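PDB 2ZF9: ScaE cell-surface anchored scaffoldin protein, which anchors the cellulosome to the bacterial cell surface, its cohesin module, the part described here, probably binding the dockerin of a partner scaffoldin or other cellulosomal protein. Local coordinates for residues L34-K39 with M53-E58; H70-P75 with D144-Y149; P75-I80 with F129-P134; A94-L99 with N120-V125. One frame throughout, in Å; residues are numbered along the deposited sequence.

Contact 1. Residues L34-K39 with M53-E58; sequences LSITKK and MELSVE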
loop_
_atom_site.group_PDB
_atom_site.type_symbol
_atom_site.label_atom_id
_atom_site.label_comp_id
_atom_site.label_asym_id
_atom_site.label_seq_id
_atom_site.Cartn_x
_atom_site.Cartn_y
_atom_site.Cartn_z
ATOM N N LEU A 34 -4.631 -1.362 5.820
ATOM C CA LEU A 34 -4.159 -0.803 4.563
ATOM C C LEU A 34 -4.674 -1.709 3.481
ATOM O O LEU A 34 -4.527 -2.941 3.584
ATOM C CB LEU A 34 -2.633 -0.790 4.512
ATOM C CG LEU A 34 -1.926 0.030 5.577
ATOM C CD1 LEU A 34 -0.420 0.023 5.279
ATOM C CD2 LEU A 34 -2.496 1.437 5.587
ATOM N N SER A 35 -5.276 -1.125 2.446
ATOM C CA SER A 35 -5.830 -1.954 1.375
ATOM C C SER A 35 -5.465 -1.397 0.009
ATOM O O SER A 35 -5.354 -0.169 -0.174
ATOM C CB SER A 35 -7.360 -2.110 1.527
ATOM O OG SER A 35 -7.994 -0.859 1.499
ATOM N N ILE A 36 -5.261 -2.303 -0.944
ATOM C CA ILE A 36 -4.990 -1.913 -2.342
ATOM C C ILE A 36 -6.175 -2.356 -3.179
ATOM O O ILE A 36 -6.776 -3.410 -2.916
ATOM C CB ILE A 36 -3.698 -2.533 -2.843
ATOM C CG1 ILE A 36 -2.501 -1.918 -2.075
ATOM C CG2 ILE A 36 -3.557 -2.410 -4.398
ATOM C CD1 ILE A 36 -1.165 -2.625 -2.376
ATOM N N THR A 37 -6.496 -1.529 -4.172
ATOM C CA THR A 37 -7.580 -1.767 -5.127
ATOM C C THR A 37 -7.613 -3.214 -5.625
ATOM O O THR A 37 -6.594 -3.778 -6.005
ATOM C CB THR A 37 -7.434 -0.808 -6.354
ATOM O OG1 THR A 37 -7.243 0.549 -5.891
ATOM C CG2 THR A 37 -8.680 -0.884 -7.251
ATOM N N LYS A 38 -8.814 -3.784 -5.643
ATOM C CA LYS A 38 -9.060 -5.077 -6.303
ATOM C C LYS A 38 -9.828 -4.790 -7.565
ATOM O O LYS A 38 -11.040 -4.546 -7.521
ATOM C CB LYS A 38 -9.852 -6.004 -5.375
ATOM C CG LYS A 38 -9.038 -6.437 -4.180
ATOM C CD LYS A 38 -9.913 -7.120 -3.159
ATOM C CE LYS A 38 -9.079 -7.576 -1.981
ATOM N NZ LYS A 38 -9.857 -8.439 -1.040
ATOM N N LYS A 39 -9.108 -4.771 -8.689
ATOM C CA LYS A 39 -9.676 -4.289 -9.929
ATOM C C LYS A 39 -9.966 -5.456 -10.864
ATOM O O LYS A 39 -9.079 -6.279 -11.118
ATOM C CB LYS A 39 -8.712 -3.298 -10.604
ATOM C CG LYS A 39 -9.234 -2.663 -11.891
ATOM C CD LYS A 39 -10.395 -1.687 -11.617
ATOM C CE LYS A 39 -9.934 -0.260 -11.467
ATOM N NZ LYS A 39 -10.935 0.618 -12.154
HETATM N N MSE A 53 -4.607 2.646 -9.532
HETATM C CA MSE A 53 -4.657 1.845 -8.309
HETATM C C MSE A 53 -4.517 2.755 -7.095
HETATM O O MSE A 53 -3.874 3.806 -7.182
HETATM C CB MSE A 53 -3.510 0.825 -8.332
HETATM C CG MSE A 53 -3.541 -0.144 -9.560
HETATM SE SE MSE A 53 -5.125 -1.333 -9.429
HETATM C CE MSE A 53 -4.392 -2.584 -8.057
ATOM N N GLU A 54 -5.127 2.357 -5.976
ATOM C CA GLU A 54 -5.095 3.131 -4.722
ATOM C C GLU A 54 -4.670 2.295 -3.528
ATOM O O GLU A 54 -5.163 1.181 -3.330
ATOM C CB GLU A 54 -6.479 3.733 -4.419
ATOM C CG GLU A 54 -6.915 4.768 -5.467
ATOM C CD GLU A 54 -8.373 5.161 -5.360
ATOM O OE1 GLU A 54 -9.230 4.354 -4.899
ATOM O OE2 GLU A 54 -8.648 6.315 -5.736
ATOM N N LEU A 55 -3.757 2.849 -2.732
ATOM C CA LEU A 55 -3.495 2.345 -1.402
ATOM C C LEU A 55 -4.290 3.197 -0.429
ATOM O O LEU A 55 -4.095 4.417 -0.350
ATOM C CB LEU A 55 -1.994 2.381 -1.067
ATOM C CG LEU A 55 -1.524 2.051 0.367
ATOM C CD1 LEU A 55 -1.816 0.618 0.732
ATOM C CD2 LEU A 55 0.004 2.275 0.469
ATOM N N SER A 56 -5.204 2.552 0.299
ATOM C CA SER A 56 -6.079 3.255 1.257
ATOM C C SER A 56 -5.817 2.876 2.707
ATOM O O SER A 56 -5.290 1.792 2.980
ATOM C CB SER A 56 -7.559 2.955 0.920
ATOM O OG SER A 56 -7.866 3.512 -0.361
ATOM N N VAL A 57 -6.214 3.777 3.616
ATOM C CA VAL A 57 -6.095 3.603 5.073
ATOM C C VAL A 57 -7.494 3.678 5.686
ATOM O O VAL A 57 -8.294 4.526 5.308
ATOM C CB VAL A 57 -5.266 4.750 5.715
ATOM C CG1 VAL A 57 -5.243 4.607 7.238
ATOM C CG2 VAL A 57 -3.834 4.780 5.191
ATOM N N GLU A 58 -7.799 2.765 6.596
ATOM C CA GLU A 58 -9.052 2.809 7.329
ATOM C C GLU A 58 -8.717 2.527 8.769
ATOM O O GLU A 58 -7.767 1.779 9.056
ATOM C CB GLU A 58 -9.995 1.722 6.790
ATOM C CG GLU A 58 -11.454 1.991 7.094
ATOM C CD GLU A 58 -12.392 0.841 6.650
ATOM O OE1 GLU A 58 -12.296 0.370 5.477
ATOM O OE2 GLU A 58 -13.228 0.437 7.491
HETATM O O HOH W 1 -8.134 0.251 4.116
HETATM O O HOH W 2 -9.304 1.532 -4.668
#
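Thr37 OG1 is held by two polar partners: the backbone N of Glu54 donates to it at 2.8 Å with an N-H...O angle of 150°, and a water lies 2.6 Å from the same OG1. That water also donates to Glu54 OE1, so the hydroxyl and the carboxylate are joined through solvent. The torsion of Thr37 explains the grip: OG1 stands anti to the carbonyl carbon (chi1 -49°), which turns it toward strand 53-58, taking the place that the carbonyl of Thr37 would be expected to fill in an unbroken ladder. Thr37 N in turn donates to Glu54 O, in the plane of that carbonyl. Ser35 and Ser56 form the regular hydrogen-bonded pair further along; Ser56 N reaches Ser35 O at 2.8 Å and an angle of 173°, and a second water sits on Ser35 OG.

The other face is apolar. Leu34 and Val57 lie side by side, CD2 to CG2 at 3.6 Å, while Ile36 CG1 meets Leu55 CD1 at 3.8 Å. Met53, present as selenomethionine and bent at its second and third torsions, brings its end up to the break in strand 33-41, laying CE 3.8 Å from Ile36 CG2 and SE beside Thr37 CB. Strand 142-149 packs on Ile36 and Leu55 from the opposite layer, as expected for the beta sandwich of a cohesin. The hairpin of strands 33-41 and 50-58 is thus two-sided: Ser35, Thr37 and Glu54 bond water, Leu34, Ile36, Leu55 and Val57 share the apolar face, and a side-chain hydroxyl takes over a backbone acceptor's role where the first strand breaks.

Contact 2. Residues H70-P75 with D144-Y149; sequences HIQFDP and DVQVAY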
loop_
_atom_site.group_PDB
_atom_site.type_symbol
_atom_site.label_atom_id
_atom_site.label_comp_id
_atom_site.label_asym_id
_atom_site.label_seq_id
_atom_site.Cartn_x
_atom_site.Cartn_y
_atom_site.Cartn_z
ATOM N N HIS A 70 6.336 0.015 1.127
ATOM C CA HIS A 70 6.806 -0.470 -0.160
ATOM C C HIS A 70 5.671 -1.191 -0.856
ATOM O O HIS A 70 5.032 -2.073 -0.285
ATOM C CB HIS A 70 7.972 -1.444 0.005
ATOM C CG HIS A 70 9.266 -0.778 0.357
ATOM N ND1 HIS A 70 9.665 -0.574 1.658
ATOM C CD2 HIS A 70 10.272 -0.311 -0.426
ATOM C CE1 HIS A 70 10.855 0.003 1.671
ATOM N NE2 HIS A 70 11.251 0.167 0.414
ATOM N N ILE A 71 5.415 -0.820 -2.102
ATOM C CA ILE A 71 4.368 -1.486 -2.850
ATOM C C ILE A 71 5.062 -2.281 -3.944
ATOM O O ILE A 71 5.883 -1.736 -4.673
ATOM C CB ILE A 71 3.400 -0.427 -3.475
ATOM C CG1 ILE A 71 2.683 0.310 -2.327
ATOM C CG2 ILE A 71 2.392 -1.090 -4.461
ATOM C CD1 ILE A 71 1.948 1.516 -2.782
ATOM N N GLN A 72 4.750 -3.566 -4.036
ATOM C CA GLN A 72 5.358 -4.387 -5.082
ATOM C C GLN A 72 4.241 -5.001 -5.917
ATOM O O GLN A 72 3.120 -5.175 -5.418
ATOM C CB GLN A 72 6.240 -5.489 -4.489
ATOM C CG GLN A 72 5.491 -6.477 -3.661
ATOM C CD GLN A 72 6.404 -7.521 -3.052
ATOM O OE1 GLN A 72 7.623 -7.295 -2.879
ATOM N NE2 GLN A 72 5.823 -8.661 -2.698
ATOM N N PHE A 73 4.547 -5.311 -7.171
ATOM C CA PHE A 73 3.514 -5.827 -8.074
ATOM C C PHE A 73 4.089 -6.889 -9.028
ATOM O O PHE A 73 5.298 -6.972 -9.260
ATOM C CB PHE A 73 2.874 -4.679 -8.868
ATOM C CG PHE A 73 3.885 -3.704 -9.445
ATOM C CD1 PHE A 73 4.241 -2.527 -8.737
ATOM C CD2 PHE A 73 4.484 -3.945 -10.703
ATOM C CE1 PHE A 73 5.186 -1.628 -9.256
ATOM C CE2 PHE A 73 5.420 -3.045 -11.239
ATOM C CZ PHE A 73 5.776 -1.864 -10.499
ATOM N N ASP A 74 3.191 -7.685 -9.573
ATOM C CA ASP A 74 3.537 -8.692 -10.588
ATOM C C ASP A 74 4.491 -8.052 -11.605
ATOM O O ASP A 74 4.147 -7.033 -12.201
ATOM C CB ASP A 74 2.228 -9.104 -11.294
ATOM C CG ASP A 74 2.386 -10.370 -12.111
ATOM O OD1 ASP A 74 1.688 -11.365 -11.802
ATOM O OD2 ASP A 74 3.237 -10.356 -13.013
ATOM N N PRO A 75 5.691 -8.645 -11.821
ATOM C CA PRO A 75 6.692 -8.086 -12.737
ATOM C C PRO A 75 6.184 -7.928 -14.191
ATOM O O PRO A 75 6.769 -7.212 -14.966
ATOM C CB PRO A 75 7.838 -9.112 -12.686
ATOM C CG PRO A 75 7.612 -9.896 -11.475
ATOM C CD PRO A 75 6.140 -9.927 -11.245
ATOM N N ASP A 144 -1.023 -9.651 -8.978
ATOM C CA ASP A 144 -1.085 -9.206 -7.570
ATOM C C ASP A 144 -0.383 -7.846 -7.382
ATOM O O ASP A 144 0.631 -7.553 -8.038
ATOM C CB ASP A 144 -0.407 -10.238 -6.633
ATOM C CG ASP A 144 -1.177 -11.521 -6.516
ATOM O OD1 ASP A 144 -2.417 -11.479 -6.575
ATOM O OD2 ASP A 144 -0.532 -12.565 -6.344
ATOM N N VAL A 145 -0.934 -7.032 -6.480
ATOM C CA VAL A 145 -0.329 -5.731 -6.126
ATOM C C VAL A 145 -0.410 -5.655 -4.600
ATOM O O VAL A 145 -1.508 -5.706 -4.023
ATOM C CB VAL A 145 -1.145 -4.569 -6.791
ATOM C CG1 VAL A 145 -0.532 -3.188 -6.460
ATOM C CG2 VAL A 145 -1.238 -4.774 -8.311
ATOM N N GLN A 146 0.754 -5.499 -3.968
ATOM C CA GLN A 146 0.938 -5.854 -2.580
ATOM C C GLN A 146 1.740 -4.816 -1.793
ATOM O O GLN A 146 2.718 -4.248 -2.290
ATOM C CB GLN A 146 1.687 -7.189 -2.489
ATOM C CG GLN A 146 0.952 -8.355 -3.118
ATOM C CD GLN A 146 1.760 -9.652 -3.031
ATOM O OE1 GLN A 146 2.993 -9.651 -3.139
ATOM N NE2 GLN A 146 1.066 -10.747 -2.843
ATOM N N VAL A 147 1.359 -4.638 -0.531
ATOM C CA VAL A 147 2.276 -4.041 0.456
ATOM C C VAL A 147 3.230 -5.116 0.933
ATOM O O VAL A 147 2.797 -6.199 1.296
ATOM C CB VAL A 147 1.516 -3.495 1.700
ATOM C CG1 VAL A 147 2.558 -2.943 2.762
ATOM C CG2 VAL A 147 0.514 -2.382 1.261
ATOM N N ALA A 148 4.524 -4.813 0.937
ATOM C CA ALA A 148 5.544 -5.782 1.344
ATOM C C ALA A 148 6.334 -5.213 2.527
ATOM O O ALA A 148 6.541 -4.012 2.590
ATOM C CB ALA A 148 6.504 -6.053 0.161
ATOM N N TYR A 149 6.823 -6.085 3.412
ATOM C CA TYR A 149 7.587 -5.691 4.590
ATOM C C TYR A 149 8.958 -6.372 4.532
ATOM O O TYR A 149 9.064 -7.551 4.201
ATOM C CB TYR A 149 6.867 -6.124 5.923
ATOM C CG TYR A 149 7.697 -5.728 7.129
ATOM C CD1 TYR A 149 7.677 -4.427 7.585
ATOM C CD2 TYR A 149 8.545 -6.639 7.777
ATOM C CE1 TYR A 149 8.478 -4.000 8.630
ATOM C CE2 TYR A 149 9.363 -6.215 8.844
ATOM C CZ TYR A 149 9.324 -4.872 9.246
ATOM O OH TYR A 149 10.075 -4.406 10.307
HETATM O O HOH W 3 5.832 -1.590 3.448
HETATM O O HOH W 4 0.663 -11.841 -9.499
#
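Gln72 and Gln146 meet twice, through backbone and side chain. Gln72 N donates to Gln146 O and Gln146 N to Gln72 O, both at 2.8 Å, and the side-chain bond Gln72 NE2 to Gln146 OE1 follows at 3.0 Å. The two amide planes are only 22° apart, and Gln146 OE1 lies almost in the plane of the Gln72 amide. Gln72 reaches this place because CG sits between its backbone N and carbonyl carbon (chi1 63°) and the chain then runs extended, laying CD over the methyl of Ala148, 3.5 Å from its CB. Ala148 N to His70 O and Asp74 N to Asp144 O extend the backbone ladder.

Here strands 66-73 and 142-149 pair antiparallel within the beta sandwich of the cohesin module, and the face of Ile71, Phe73, Val145 and Val147 is turned inward. Ile71 CG2 approaches Val145 CG1 at 4.1 Å, and Phe129 of strand 124-132 packs on both residues. Waters close the ends: one accepts from His70 N and donates to Ala148 O, another donates to Asp74 OD1 at 2.6 Å and accepts from Asp144 N. Further out, His70 ND1 is hydrogen-bonded to Asp157 OD1, and Lys76 N binds Asp74 OD2.

Contact 3. Residues P75-I80 with F129-P134; sequences PKLKLI and FVLQVP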
loop_
_atom_site.group_PDB
_atom_site.type_symbol
_atom_site.label_atom_id
_atom_site.label_comp_id
_atom_site.label_asym_id
_atom_site.label_seq_id
_atom_site.Cartn_x
_atom_site.Cartn_y
_atom_site.Cartn_z
ATOM N N PRO A 75 5.691 -8.645 -11.821
ATOM C CA PRO A 75 6.692 -8.086 -12.737
ATOM C C PRO A 75 6.184 -7.928 -14.191
ATOM O O PRO A 75 6.769 -7.212 -14.966
ATOM C CB PRO A 75 7.838 -9.112 -12.686
ATOM C CG PRO A 75 7.612 -9.896 -11.475
ATOM C CD PRO A 75 6.140 -9.927 -11.245
ATOM N N LYS A 76 5.076 -8.562 -14.541
ATOM C CA LYS A 76 4.496 -8.346 -15.869
ATOM C C LYS A 76 3.794 -7.000 -16.002
ATOM O O LYS A 76 3.485 -6.563 -17.126
ATOM C CB LYS A 76 3.474 -9.446 -16.188
ATOM C CG LYS A 76 4.132 -10.741 -16.582
ATOM C CD LYS A 76 3.126 -11.871 -16.630
ATOM C CE LYS A 76 3.854 -13.130 -17.026
ATOM N NZ LYS A 76 2.940 -14.292 -17.069
ATOM N N LEU A 77 3.469 -6.379 -14.868
ATOM C CA LEU A 77 2.828 -5.041 -14.885
ATOM C C LEU A 77 3.912 -3.999 -14.964
ATOM O O LEU A 77 5.035 -4.260 -14.563
ATOM C CB LEU A 77 2.001 -4.803 -13.617
ATOM C CG LEU A 77 0.804 -5.710 -13.291
ATOM C CD1 LEU A 77 0.178 -5.290 -11.942
ATOM C CD2 LEU A 77 -0.251 -5.636 -14.398
ATOM N N LYS A 78 3.586 -2.821 -15.482
ATOM C CA LYS A 78 4.552 -1.728 -15.561
ATOM C C LYS A 78 4.003 -0.497 -14.849
ATOM O O LYS A 78 2.863 -0.106 -15.114
ATOM C CB LYS A 78 4.793 -1.387 -17.029
ATOM C CG LYS A 78 5.935 -0.422 -17.296
ATOM C CD LYS A 78 5.943 -0.061 -18.818
ATOM C CE LYS A 78 6.871 1.117 -19.147
ATOM N NZ LYS A 78 6.428 1.784 -20.403
ATOM N N LEU A 79 4.808 0.101 -13.981
ATOM C CA LEU A 79 4.457 1.359 -13.290
ATOM C C LEU A 79 4.603 2.527 -14.251
ATOM O O LEU A 79 5.682 2.758 -14.802
ATOM C CB LEU A 79 5.346 1.584 -12.069
ATOM C CG LEU A 79 5.077 2.819 -11.179
ATOM C CD1 LEU A 79 3.715 2.739 -10.444
ATOM C CD2 LEU A 79 6.189 2.934 -10.170
ATOM N N ILE A 80 3.524 3.274 -14.422
ATOM C CA ILE A 80 3.503 4.388 -15.357
ATOM C C ILE A 80 3.615 5.772 -14.650
ATOM O O ILE A 80 2.658 6.206 -14.032
ATOM C CB ILE A 80 2.234 4.344 -16.208
ATOM C CG1 ILE A 80 2.069 2.972 -16.913
ATOM C CG2 ILE A 80 2.197 5.509 -17.223
ATOM C CD1 ILE A 80 3.300 2.542 -17.791
ATOM N N PHE A 129 -1.703 5.559 -8.012
ATOM C CA PHE A 129 -0.624 5.251 -8.962
ATOM C C PHE A 129 -1.205 4.435 -10.117
ATOM O O PHE A 129 -2.330 3.933 -10.028
ATOM C CB PHE A 129 0.557 4.487 -8.282
ATOM C CG PHE A 129 0.134 3.215 -7.537
ATOM C CD1 PHE A 129 -0.491 3.299 -6.291
ATOM C CD2 PHE A 129 0.351 1.941 -8.107
ATOM C CE1 PHE A 129 -0.855 2.135 -5.592
ATOM C CE2 PHE A 129 -0.015 0.772 -7.412
ATOM C CZ PHE A 129 -0.631 0.881 -6.160
ATOM N N VAL A 130 -0.454 4.334 -11.205
ATOM C CA VAL A 130 -0.981 3.708 -12.425
ATOM C C VAL A 130 -0.096 2.520 -12.808
ATOM O O VAL A 130 1.124 2.682 -12.940
ATOM C CB VAL A 130 -1.014 4.735 -13.616
ATOM C CG1 VAL A 130 -1.428 4.079 -14.940
ATOM C CG2 VAL A 130 -1.980 5.891 -13.296
ATOM N N LEU A 131 -0.728 1.355 -13.027
ATOM C CA LEU A 131 -0.039 0.168 -13.494
ATOM C C LEU A 131 -0.619 -0.202 -14.838
ATOM O O LEU A 131 -1.834 -0.154 -15.032
ATOM C CB LEU A 131 -0.207 -1.013 -12.505
ATOM C CG LEU A 131 0.496 -0.817 -11.158
ATOM C CD1 LEU A 131 0.198 -1.972 -10.212
ATOM C CD2 LEU A 131 2.000 -0.678 -11.362
ATOM N N GLN A 132 0.253 -0.558 -15.768
ATOM C CA GLN A 132 -0.213 -0.971 -17.077
ATOM C C GLN A 132 -0.159 -2.507 -17.268
ATOM O O GLN A 132 0.837 -3.168 -16.982
ATOM C CB GLN A 132 0.534 -0.214 -18.187
ATOM C CG GLN A 132 0.037 -0.580 -19.616
ATOM C CD GLN A 132 0.754 0.212 -20.700
ATOM O OE1 GLN A 132 1.951 0.467 -20.598
ATOM N NE2 GLN A 132 0.015 0.602 -21.754
ATOM N N VAL A 133 -1.271 -3.044 -17.722
ATOM C CA VAL A 133 -1.470 -4.482 -17.952
ATOM C C VAL A 133 -0.783 -4.874 -19.269
ATOM O O VAL A 133 -0.755 -4.078 -20.208
ATOM C CB VAL A 133 -2.985 -4.732 -18.015
ATOM C CG1 VAL A 133 -3.320 -6.169 -18.392
ATOM C CG2 VAL A 133 -3.628 -4.357 -16.674
ATOM N N PRO A 134 -0.160 -6.061 -19.328
ATOM C CA PRO A 134 0.554 -6.421 -20.583
ATOM C C PRO A 134 -0.343 -6.664 -21.802
ATOM O O PRO A 134 -1.541 -6.919 -21.676
ATOM C CB PRO A 134 1.288 -7.712 -20.217
ATOM C CG PRO A 134 0.541 -8.266 -19.030
ATOM C CD PRO A 134 0.013 -7.082 -18.273
HETATM O O HOH W 5 2.687 -4.416 -18.677
HETATM O O HOH W 6 3.693 2.059 -21.714
HETATM O O HOH W 7 1.841 6.027 -11.364
#
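Ile80 N donates to Val130 O at 2.9 Å along an almost straight path (179°), although the donor is tilted 26° from the carbonyl plane. Its own carbonyl is served by solvent: a water donates to Ile80 O and accepts from Val130 N, standing in for the direct bond. Lys78 and Gln132 make the hydrogen-bonded pair, with Gln132 N reaching Lys78 O at 2.7 Å and Lys78 N placed on a lone pair of Gln132 O at 3.2 Å. Gln132 O takes a second donor, a water that also donates to Lys76 O, bridging Lys76, just before strand 78-79, to Gln132 at the end of strand 124-132. A further water accepts from Lys78 NZ and donates to Gln132 OE1 at 2.6 Å, while Gln132 NE2 is taken by Asn48 O.

The short strand 78-79 thus lies antiparallel along strand 124-132, which strand 50-58 flanks as well, in one layer of the cohesin beta sandwich. Beneath these bonds Leu77 and Leu131 cross at about a right angle, CD1 to CD1 at 3.7 Å, and Leu131 CD2 comes to 3.7 Å from Leu79 CA. With Leu79 CG anti to its N (chi1 -177°), CD1 comes to 3.9 Å from Leu131 CD2. On the opposite face Ile80 spreads over two neighbours: CB against Val130 CG1, and CG1 and CD1 along the aliphatic part of Gln132. A serine in place of Ile80 would keep the backbone bond but would probably uncover Val130 CG1 and Gln132 CB, leaving the Gln132 chain less firmly positioned. Pro134 CD rests 3.7 Å from Lys76 O, and Leu77 CD2 lies near the same ring.

Contact 4. Residues A94-L99 with N120-V125; sequences ARLLEL and NGKDGV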
loop_
_atom_site.group_PDB
_atom_site.type_symbol
_atom_site.label_atom_id
_atom_site.label_comp_id
_atom_site.label_asym_id
_atom_site.label_seq_id
_atom_site.Cartn_x
_atom_site.Cartn_y
_atom_site.Cartn_z
ATOM N N ALA A 94 -3.669 11.657 3.075
ATOM C CA ALA A 94 -2.399 12.319 3.402
ATOM C C ALA A 94 -2.449 13.856 3.332
ATOM O O ALA A 94 -1.411 14.513 3.375
ATOM C CB ALA A 94 -1.263 11.768 2.506
ATOM N N ARG A 95 -3.653 14.428 3.227
ATOM C CA ARG A 95 -3.800 15.864 2.858
ATOM C C ARG A 95 -3.204 16.799 3.889
ATOM O O ARG A 95 -2.735 17.874 3.535
ATOM C CB ARG A 95 -5.272 16.249 2.595
ATOM C CG ARG A 95 -6.169 16.083 3.826
ATOM C CD ARG A 95 -7.623 16.385 3.458
ATOM N NE ARG A 95 -8.543 16.336 4.602
ATOM C CZ ARG A 95 -9.102 15.227 5.075
ATOM N NH1 ARG A 95 -8.827 14.027 4.535
ATOM N NH2 ARG A 95 -9.960 15.313 6.073
ATOM N N LEU A 96 -3.193 16.391 5.161
ATOM C CA LEU A 96 -2.597 17.207 6.219
ATOM C C LEU A 96 -1.164 16.812 6.564
ATOM O O LEU A 96 -0.489 17.548 7.278
ATOM C CB LEU A 96 -3.425 17.115 7.505
ATOM C CG LEU A 96 -4.928 17.381 7.373
ATOM C CD1 LEU A 96 -5.556 17.253 8.765
ATOM C CD2 LEU A 96 -5.207 18.760 6.711
ATOM N N LEU A 97 -0.691 15.649 6.091
ATOM C CA LEU A 97 0.687 15.236 6.427
ATOM C C LEU A 97 1.677 16.186 5.785
ATOM O O LEU A 97 1.531 16.528 4.622
ATOM C CB LEU A 97 0.949 13.774 6.017
ATOM C CG LEU A 97 0.005 12.774 6.692
ATOM C CD1 LEU A 97 0.113 11.412 6.004
ATOM C CD2 LEU A 97 0.283 12.608 8.174
ATOM N N GLU A 98 2.674 16.650 6.555
ATOM C CA GLU A 98 3.587 17.688 6.077
ATOM C C GLU A 98 4.640 17.174 5.088
ATOM O O GLU A 98 5.026 17.907 4.183
ATOM C CB GLU A 98 4.250 18.372 7.274
ATOM C CG GLU A 98 3.176 19.059 8.141
ATOM C CD GLU A 98 3.632 19.362 9.574
ATOM O OE1 GLU A 98 4.832 19.223 9.897
ATOM O OE2 GLU A 98 2.759 19.740 10.363
ATOM N N LEU A 99 5.053 15.910 5.245
ATOM C CA LEU A 99 6.044 15.273 4.353
ATOM C C LEU A 99 5.363 14.122 3.597
ATOM O O LEU A 99 4.700 13.252 4.219
ATOM C CB LEU A 99 7.200 14.705 5.176
ATOM C CG LEU A 99 8.158 13.727 4.444
ATOM C CD1 LEU A 99 8.844 14.339 3.203
ATOM C CD2 LEU A 99 9.226 13.138 5.397
ATOM N N ASN A 120 -1.776 13.826 12.247
ATOM C CA ASN A 120 -2.860 14.298 11.418
ATOM C C ASN A 120 -3.060 13.526 10.108
ATOM O O ASN A 120 -3.724 14.002 9.189
ATOM C CB ASN A 120 -2.769 15.840 11.209
ATOM C CG ASN A 120 -1.473 16.279 10.583
ATOM O OD1 ASN A 120 -0.638 15.449 10.209
ATOM N ND2 ASN A 120 -1.284 17.608 10.449
ATOM N N GLY A 121 -2.558 12.294 10.045
ATOM C CA GLY A 121 -3.029 11.389 8.998
ATOM C C GLY A 121 -4.533 11.107 9.118
ATOM O O GLY A 121 -5.090 11.119 10.220
ATOM N N LYS A 122 -5.173 10.837 7.987
ATOM C CA LYS A 122 -6.608 10.540 7.921
ATOM C C LYS A 122 -6.859 9.190 7.237
ATOM O O LYS A 122 -5.940 8.553 6.722
ATOM C CB LYS A 122 -7.324 11.655 7.126
ATOM C CG LYS A 122 -7.190 13.080 7.724
ATOM C CD LYS A 122 -7.959 13.168 9.066
ATOM C CE LYS A 122 -8.164 14.638 9.507
ATOM N NZ LYS A 122 -8.851 14.661 10.849
ATOM N N ASP A 123 -8.116 8.748 7.258
ATOM C CA ASP A 123 -8.520 7.592 6.507
ATOM C C ASP A 123 -8.783 8.023 5.065
ATOM O O ASP A 123 -8.904 9.222 4.784
ATOM C CB ASP A 123 -9.799 7.032 7.117
ATOM C CG ASP A 123 -9.544 6.241 8.377
ATOM O OD1 ASP A 123 -8.365 6.007 8.764
ATOM O OD2 ASP A 123 -10.554 5.843 8.996
ATOM N N GLY A 124 -8.884 7.054 4.166
ATOM C CA GLY A 124 -9.131 7.343 2.761
ATOM C C GLY A 124 -7.935 6.959 1.901
ATOM O O GLY A 124 -7.065 6.177 2.329
ATOM N N VAL A 125 -7.865 7.510 0.699
ATOM C CA VAL A 125 -6.769 7.165 -0.231
ATOM C C VAL A 125 -5.452 7.860 0.187
ATOM O O VAL A 125 -5.365 9.102 0.231
ATOM C CB VAL A 125 -7.099 7.583 -1.694
ATOM C CG1 VAL A 125 -5.892 7.346 -2.625
ATOM C CG2 VAL A 125 -8.278 6.788 -2.220
HETATM O O HOH W 8 -10.223 11.400 4.450
HETATM O O HOH W 9 -3.757 13.838 6.396
#
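Leu96 rests on Asn120 and Lys122 where a type I beta turn, Ala94 to Leu97, lies against the chain entering strand 124-132; the turn is closed by Leu97 N donating to Ala94 O. This is a join between two connecting segments at the edge of the cohesin beta sandwich.

The contact is mainly van der Waals. Leu96 CB sits 3.6 Å from Asn120 O, and its CD1 touches Lys122 CE at 3.8 Å. The amide of Asn120, with CG between the backbone N and carbonyl carbon (chi1 58°), faces the turn, ND2 lying 3.3 Å from Leu96 O. Leu97 slides past Asn120 in the opposite direction, bringing CD2 to 3.4 Å from Gly121 N. Arg95 lays one face of its guanidinium over the Lys122 chain, with NH1 3.7 Å from CG. The bend of Lys122 at chi2 (-68°) turns its chain along that face, and its NZ is drawn off to a salt bridge with Asp62, which probably eases the nearness of two positive groups.

The polar links across the contact run largely through water. One water accepts from Leu96 N at 2.9 Å and donates to Asn120 O at 2.8 Å. Outside the two segments, Ser116 OG is bonded to Asn120 OD1. An alanine at Asn120 would remove that amide and is likely to leave Ser116 OG without this partner and the flank of Leu96 CB less covered. Arg95 NH1, which also binds Arg92 O, donates at 3.0 Å to a second water, and that water donates to Asp123 O.

Contact 2 is buried and contact 1 partly buried near the centre of the chain, and their inward faces meet: Ile36 and Leu55 of contact 1 pack against Val145 and Val147 of contact 2. Contacts 3 and 4 are peripheral, each with exposed residues; contact 3 shares Pro75 with contact 2 and sends Leu77, Leu79 and Leu131 toward Phe73 and Val145. Contact 4 is the most loop-like and has no clear hydrogen bond between its segments, whereas the other three rest on antiparallel backbone ladders. Strand 124-132 serves contacts 3 and 4, whose centres are about 25 Å apart, and strand 50-58 of contact 1 runs beside it, meeting contact 3 at Phe129 and contact 4 at Gly124.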